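Local coordinates for ATP-dependent RNA helicase HrpB (Escherichia coli, PDB 6EUD), which hydrolyses ATP to ADP and phosphate as a bacterial DExH-box RNA helicase that binds single-stranded RNA, at residues Gly148-Asp151 with Asp152-Leu155; Gln383-Val386 with Val387-Leu390; Leu395-Leu399 with Gly400-Gly404. One frame throughout, in Å; residues are numbered along the deposited sequence.

The three contacts are all local, each made within one continuous run of chain. Contact 1 is a salt-bridged turn at the surface of the helicase ATP-binding region, leading into strand 154-159 of its central sheet. Contacts 2 and 3 mark the two ends of helix 386-398: residues 383-390 start it behind a pair of prolines, and residues 395-404 end it in a Schellman motif that passes into strand 402-403. Their centres lie about 16 Å apart and their nearest atoms about 5 Å. Contact 1 is about 29 Å from contact 2 and about 34 Å from contact 3, centre to centre. None of the three lies at the predicted ATP site or the DEFH box.

Contact 1: Gly148-Asp151 with Asp152-Leu155; sequences GLRD and DLKL
R150 and D152, only two residues apart, join in a two-pronged salt bridge whose shorter arm, R150 NH2 to D152 OD2, is modelled at 2.4 Å, a length that is doubtful at this resolution. The other arm is regular: R150 NE donates to D152 OD1 over 2.7 Å at 165°, with the oxygen in the guanidinium plane and met on its syn side. The two flat groups are turned 28° from each other, an edge-on pairing that is not quite coplanar. Bends at chi2 and chi3 fold the arginine back along its own turn and present NE and NH2 to the carboxylate. Over one guanidinium face sits L153, its CB 3.3 Å from R150 NH2 and offset toward the rim of the group. R150 is the centre of an inverse gamma turn, in which D151 N bonds L149 O at 2.6 Å. D151 adds a second carboxylate, its OD1 4.3 Å from D152 OD1. Beyond the turn, R150 NH1 and NH2 also bond the carbonyls of E116 and V120, tying the loop after helix 133-145 to the start of strand 120-125 of the P-loop NTPase sheet and the residues just before it. With NE and NH2 on D152 and NH1 and NH2 on the two carbonyls, the guanidinium is probably fixed in its rotation, and its positive charge would offset part of the repulsion between the neighbouring aspartates.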
loop_
_atom_site.group_PDB
_atom_site.type_symbol
_atom_site.label_atom_id
_atom_site.label_comp_id
_atom_site.label_asym_id
_atom_site.label_seq_id
_atom_site.Cartn_x
_atom_site.Cartn_y
_atom_site.Cartn_z
ATOM N N GLY A 148 -26.715 -11.637 4.741
ATOM C CA GLY A 148 -27.113 -13.010 4.448
ATOM C C GLY A 148 -28.388 -13.395 5.180
ATOM O O GLY A 148 -29.379 -12.660 5.136
ATOM N N LEU A 149 -28.387 -14.540 5.856
ATOM C CA LEU A 149 -29.524 -14.874 6.711
ATOM C C LEU A 149 -29.547 -14.039 7.980
ATOM O O LEU A 149 -30.608 -13.644 8.464
ATOM C CB LEU A 149 -29.525 -16.350 7.108
ATOM C CG LEU A 149 -30.222 -17.322 6.167
ATOM C CD1 LEU A 149 -31.648 -16.825 5.850
ATOM C CD2 LEU A 149 -29.400 -17.435 4.922
ATOM N N ARG A 150 -28.366 -13.782 8.523
ATOM C CA ARG A 150 -28.264 -13.199 9.849
ATOM C C ARG A 150 -28.685 -11.731 9.903
ATOM O O ARG A 150 -27.868 -10.859 10.165
ATOM C CB ARG A 150 -26.837 -13.365 10.375
ATOM C CG ARG A 150 -26.391 -14.823 10.560
ATOM C CD ARG A 150 -27.324 -15.597 11.501
ATOM N NE ARG A 150 -27.783 -14.765 12.616
ATOM C CZ ARG A 150 -27.067 -14.493 13.705
ATOM N NH1 ARG A 150 -25.835 -14.974 13.845
ATOM N NH2 ARG A 150 -27.577 -13.716 14.648
ATOM N N ASP A 151 -29.971 -11.470 9.671
ATOM C CA ASP A 151 -30.513 -10.116 9.772
ATOM C C ASP A 151 -30.949 -9.810 11.206
ATOM O O ASP A 151 -31.581 -8.787 11.472
ATOM C CB ASP A 151 -31.684 -9.915 8.790
ATOM C CG ASP A 151 -32.860 -10.856 9.051
ATOM O OD1 ASP A 151 -32.666 -11.917 9.676
ATOM O OD2 ASP A 151 -33.987 -10.528 8.623
ATOM N N ASP A 152 -30.580 -10.705 12.117
ATOM C CA ASP A 152 -30.879 -10.596 13.543
ATOM C C ASP A 152 -29.613 -10.293 14.326
ATOM O O ASP A 152 -29.662 -9.893 15.486
ATOM C CB ASP A 152 -31.471 -11.899 14.055
ATOM C CG ASP A 152 -30.474 -13.036 13.990
ATOM O OD1 ASP A 152 -30.224 -13.557 12.880
ATOM O OD2 ASP A 152 -29.901 -13.375 15.047
ATOM N N LEU A 153 -28.476 -10.544 13.686
ATOM C CA LEU A 153 -27.163 -10.323 14.293
ATOM C C LEU A 153 -26.869 -8.833 14.465
ATOM O O LEU A 153 -26.604 -8.132 13.491
ATOM C CB LEU A 153 -26.066 -10.986 13.447
ATOM C CG LEU A 153 -24.611 -10.694 13.847
ATOM C CD1 LEU A 153 -24.238 -11.329 15.189
ATOM C CD2 LEU A 153 -23.650 -11.133 12.747
ATOM N N LYS A 154 -26.915 -8.351 15.703
ATOM C CA LYS A 154 -26.715 -6.927 15.979
ATOM C C LYS A 154 -25.229 -6.611 16.029
ATOM O O LYS A 154 -24.407 -7.525 16.092
ATOM C CB LYS A 154 -27.389 -6.529 17.292
ATOM C CG LYS A 154 -28.870 -6.811 17.323
ATOM C CD LYS A 154 -29.445 -6.507 18.684
ATOM C CE LYS A 154 -30.914 -6.882 18.758
ATOM N NZ LYS A 154 -31.475 -6.597 20.110
ATOM N N LEU A 155 -24.885 -5.325 16.028
ATOM C CA LEU A 155 -23.485 -4.919 15.935
ATOM C C LEU A 155 -23.200 -3.597 16.653
ATOM O O LEU A 155 -23.740 -2.544 16.283
ATOM C CB LEU A 155 -23.082 -4.819 14.456
ATOM C CG LEU A 155 -21.618 -4.605 14.108
ATOM C CD1 LEU A 155 -20.814 -5.744 14.682
ATOM C CD2 LEU A 155 -21.452 -4.520 12.608
#

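Contact 2: Gln383-Val386 with Val387-Leu390; sequences QPPV and VNLL
P384 and L389 form the close-packed side of a helix start, where P385 is at the N-cap of helix 386-398: it has no polar side chain to cap the helix with, and its carbonyl takes the first helical bond. Both methyls of L389 reach P384 CB, each at 3.8 Å. The leucine gets there because its CG stands anti to the carbonyl carbon (chi1 -72°), which turns the branch back toward the prolines. I355 beside P384 and L360 beside L389 join the contact to the loop before helix 361-370. With L389 cut back to an alanine, P384 CB would probably lose both methyls packed on it, and a gap would open beside L360. P385 O accepts from L389 N over 3.0 Å and takes a weak, strongly bent bond from N388 N. P385 CG also meets N388 ND2, the ring and the amide crossing at a slant. The solvent side is a single pair: V386 and L390, both exposed, lie side by side and point the same way, with V386 CG1 3.7 Å from L390 CD2. The next helical bond, from L390 N to V386 O, spans 2.9 Å at 163°, and L390 CD2 comes within 3.3 Å of that same V386 O.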
loop_
_atom_site.group_PDB
_atom_site.type_symbol
_atom_site.label_atom_id
_atom_site.label_comp_id
_atom_site.label_asym_id
_atom_site.label_seq_id
_atom_site.Cartn_x
_atom_site.Cartn_y
_atom_site.Cartn_z
ATOM N N GLN A 383 -11.203 1.897 1.201
ATOM C CA GLN A 383 -10.916 0.836 0.248
ATOM C C GLN A 383 -9.428 0.549 0.242
ATOM O O GLN A 383 -8.622 1.476 0.316
ATOM C CB GLN A 383 -11.397 1.224 -1.156
ATOM C CG GLN A 383 -12.912 1.171 -1.350
ATOM C CD GLN A 383 -13.404 -0.220 -1.716
ATOM O OE1 GLN A 383 -12.604 -1.121 -1.974
ATOM N NE2 GLN A 383 -14.725 -0.398 -1.757
ATOM N N PRO A 384 -9.057 -0.740 0.180
ATOM C CA PRO A 384 -7.645 -1.117 0.076
ATOM C C PRO A 384 -7.036 -0.481 -1.178
ATOM O O PRO A 384 -7.689 -0.492 -2.222
ATOM C CB PRO A 384 -7.685 -2.647 -0.049
ATOM C CG PRO A 384 -9.011 -3.059 0.435
ATOM C CD PRO A 384 -9.951 -1.913 0.194
ATOM N N PRO A 385 -5.815 0.068 -1.074
ATOM C CA PRO A 385 -5.147 0.744 -2.199
ATOM C C PRO A 385 -4.807 -0.230 -3.323
ATOM O O PRO A 385 -4.293 -1.318 -3.053
ATOM C CB PRO A 385 -3.864 1.301 -1.579
ATOM C CG PRO A 385 -4.094 1.266 -0.082
ATOM C CD PRO A 385 -5.017 0.113 0.163
ATOM N N VAL A 386 -5.078 0.173 -4.561
ATOM C CA VAL A 386 -4.864 -0.659 -5.741
ATOM C C VAL A 386 -3.430 -1.168 -5.830
ATOM O O VAL A 386 -3.202 -2.357 -6.043
ATOM C CB VAL A 386 -5.213 0.124 -7.028
ATOM C CG1 VAL A 386 -5.083 -0.765 -8.269
ATOM C CG2 VAL A 386 -6.615 0.686 -6.924
ATOM N N VAL A 387 -2.474 -0.262 -5.654
ATOM C CA VAL A 387 -1.047 -0.586 -5.675
ATOM C C VAL A 387 -0.650 -1.709 -4.716
ATOM O O VAL A 387 0.132 -2.584 -5.076
ATOM C CB VAL A 387 -0.199 0.679 -5.331
ATOM C CG1 VAL A 387 1.279 0.326 -5.061
ATOM C CG2 VAL A 387 -0.330 1.690 -6.435
ATOM N N ASN A 388 -1.168 -1.673 -3.493
ATOM C CA ASN A 388 -0.821 -2.688 -2.505
ATOM C C ASN A 388 -1.579 -4.008 -2.724
ATOM O O ASN A 388 -1.082 -5.083 -2.361
ATOM C CB ASN A 388 -1.067 -2.151 -1.104
ATOM C CG ASN A 388 -0.112 -1.021 -0.747
ATOM O OD1 ASN A 388 0.914 -0.843 -1.403
ATOM N ND2 ASN A 388 -0.433 -0.269 0.301
ATOM N N LEU A 389 -2.757 -3.927 -3.345
ATOM C CA LEU A 389 -3.508 -5.124 -3.694
ATOM C C LEU A 389 -2.793 -5.854 -4.810
ATOM O O LEU A 389 -2.691 -7.082 -4.794
ATOM C CB LEU A 389 -4.930 -4.779 -4.117
ATOM C CG LEU A 389 -5.862 -4.330 -2.990
ATOM C CD1 LEU A 389 -7.170 -3.828 -3.573
ATOM C CD2 LEU A 389 -6.120 -5.475 -2.008
ATOM N N LEU A 390 -2.296 -5.086 -5.780
ATOM C CA LEU A 390 -1.510 -5.635 -6.881
ATOM C C LEU A 390 -0.237 -6.273 -6.361
ATOM O O LEU A 390 0.119 -7.362 -6.785
ATOM C CB LEU A 390 -1.163 -4.552 -7.906
ATOM C CG LEU A 390 -2.076 -4.453 -9.127
ATOM C CD1 LEU A 390 -1.995 -5.737 -9.957
ATOM C CD2 LEU A 390 -3.531 -4.137 -8.749
#

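Contact 3: Leu395-Leu399 with Gly400-Gly404; sequences LLQML and GALEG
CG of L402 stands anti to its carbonyl carbon (chi1 -67°), which turns the branch back to L396 CB, over the helix end that precedes it. L402 CG lies 3.8 Å from L396 CB, while L402 CD1 reaches along to Q397 CG at 3.7 Å, the leucine crossing the aliphatic part of the glutamine. L396 also touches L364 and M365, and L402 touches L368, which seats this end of helix 386-398 against helix 361-370. The backbone here is a Schellman motif. G400, with phi 73°, reverses the chain, and a side chain at this position would run into L399 O. A401 N donates to L396 O over 3.0 Å at 160°, and G400 N to Q397 O over 2.9 Å, the second donor standing well above the carbonyl plane. This wrap brings the A401 methyl to 3.6 Å from L396 O, beside the bond that A401 N makes to the same oxygen. A water accepts from L402 N at 3.0 Å and donates weakly to Q397 O, bridging the helix end to the first residue of strand 402-403. Past the turn, A401 pairs with S408 through the backbone, and the S408 hydroxyl bonds G400 O.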
loop_
_atom_site.group_PDB
_atom_site.type_symbol
_atom_site.label_atom_id
_atom_site.label_comp_id
_atom_site.label_asym_id
_atom_site.label_seq_id
_atom_site.Cartn_x
_atom_site.Cartn_y
_atom_site.Cartn_z
ATOM N N LEU A 395 2.622 -11.279 -4.924
ATOM C CA LEU A 395 3.233 -12.141 -3.913
ATOM C C LEU A 395 2.535 -13.504 -3.803
ATOM O O LEU A 395 3.200 -14.536 -3.706
ATOM C CB LEU A 395 3.234 -11.458 -2.540
ATOM C CG LEU A 395 3.654 -12.346 -1.350
ATOM C CD1 LEU A 395 5.049 -12.980 -1.546
ATOM C CD2 LEU A 395 3.632 -11.549 -0.052
ATOM N N LEU A 396 1.201 -13.502 -3.804
ATOM C CA LEU A 396 0.440 -14.741 -3.694
ATOM C C LEU A 396 0.727 -15.635 -4.897
ATOM O O LEU A 396 0.789 -16.871 -4.766
ATOM C CB LEU A 396 -1.066 -14.450 -3.562
ATOM C CG LEU A 396 -1.504 -13.803 -2.237
ATOM C CD1 LEU A 396 -3.011 -13.745 -2.109
ATOM C CD2 LEU A 396 -0.938 -14.553 -1.038
ATOM N N GLN A 397 0.926 -15.012 -6.060
ATOM C CA GLN A 397 1.354 -15.748 -7.251
ATOM C C GLN A 397 2.709 -16.415 -7.021
ATOM O O GLN A 397 2.861 -17.609 -7.263
ATOM C CB GLN A 397 1.404 -14.819 -8.462
ATOM C CG GLN A 397 0.051 -14.633 -9.116
ATOM C CD GLN A 397 -0.075 -13.341 -9.908
ATOM O OE1 GLN A 397 0.862 -12.543 -9.987
ATOM N NE2 GLN A 397 -1.258 -13.116 -10.473
ATOM N N MET A 398 3.681 -15.644 -6.536
ATOM C CA MET A 398 5.002 -16.178 -6.221
ATOM C C MET A 398 4.901 -17.402 -5.296
ATOM O O MET A 398 5.651 -18.368 -5.447
ATOM C CB MET A 398 5.892 -15.099 -5.574
ATOM C CG MET A 398 7.379 -15.499 -5.436
ATOM S SD MET A 398 8.379 -14.490 -4.318
ATOM C CE MET A 398 8.066 -15.277 -2.743
ATOM N N LEU A 399 3.972 -17.350 -4.345
ATOM C CA LEU A 399 3.823 -18.399 -3.341
ATOM C C LEU A 399 3.019 -19.594 -3.843
ATOM O O LEU A 399 2.881 -20.592 -3.142
ATOM C CB LEU A 399 3.169 -17.817 -2.078
ATOM C CG LEU A 399 3.990 -16.713 -1.375
ATOM C CD1 LEU A 399 3.195 -16.095 -0.243
ATOM C CD2 LEU A 399 5.371 -17.244 -0.887
ATOM N N GLY A 400 2.481 -19.481 -5.056
ATOM C CA GLY A 400 1.652 -20.526 -5.640
ATOM C C GLY A 400 0.248 -20.677 -5.061
ATOM O O GLY A 400 -0.378 -21.729 -5.192
ATOM N N ALA A 401 -0.255 -19.620 -4.433
ATOM C CA ALA A 401 -1.549 -19.656 -3.761
ATOM C C ALA A 401 -2.728 -19.404 -4.717
ATOM O O ALA A 401 -3.891 -19.674 -4.377
ATOM C CB ALA A 401 -1.564 -18.627 -2.618
ATOM N N LEU A 402 -2.435 -18.884 -5.907
ATOM C CA LEU A 402 -3.495 -18.443 -6.801
ATOM C C LEU A 402 -3.641 -19.346 -8.003
ATOM O O LEU A 402 -2.654 -19.796 -8.571
ATOM C CB LEU A 402 -3.238 -17.018 -7.285
ATOM C CG LEU A 402 -3.294 -15.857 -6.297
ATOM C CD1 LEU A 402 -3.066 -14.568 -7.066
ATOM C CD2 LEU A 402 -4.621 -15.826 -5.566
ATOM N N GLU A 403 -4.885 -19.601 -8.383
ATOM C CA GLU A 403 -5.202 -20.276 -9.634
ATOM C C GLU A 403 -6.146 -19.359 -10.408
ATOM O O GLU A 403 -7.358 -19.324 -10.156
ATOM C CB GLU A 403 -5.834 -21.644 -9.371
ATOM C CG GLU A 403 -6.194 -22.445 -10.603
ATOM C CD GLU A 403 -6.961 -23.720 -10.262
ATOM O OE1 GLU A 403 -7.440 -24.396 -11.199
ATOM O OE2 GLU A 403 -7.091 -24.048 -9.062
ATOM N N GLY A 404 -5.582 -18.580 -11.323
ATOM C CA GLY A 404 -6.357 -17.566 -12.008
ATOM C C GLY A 404 -6.684 -16.424 -11.067
ATOM O O GLY A 404 -5.796 -15.662 -10.679
HETATM O O HOH W 1 -0.149 -18.883 -7.827
#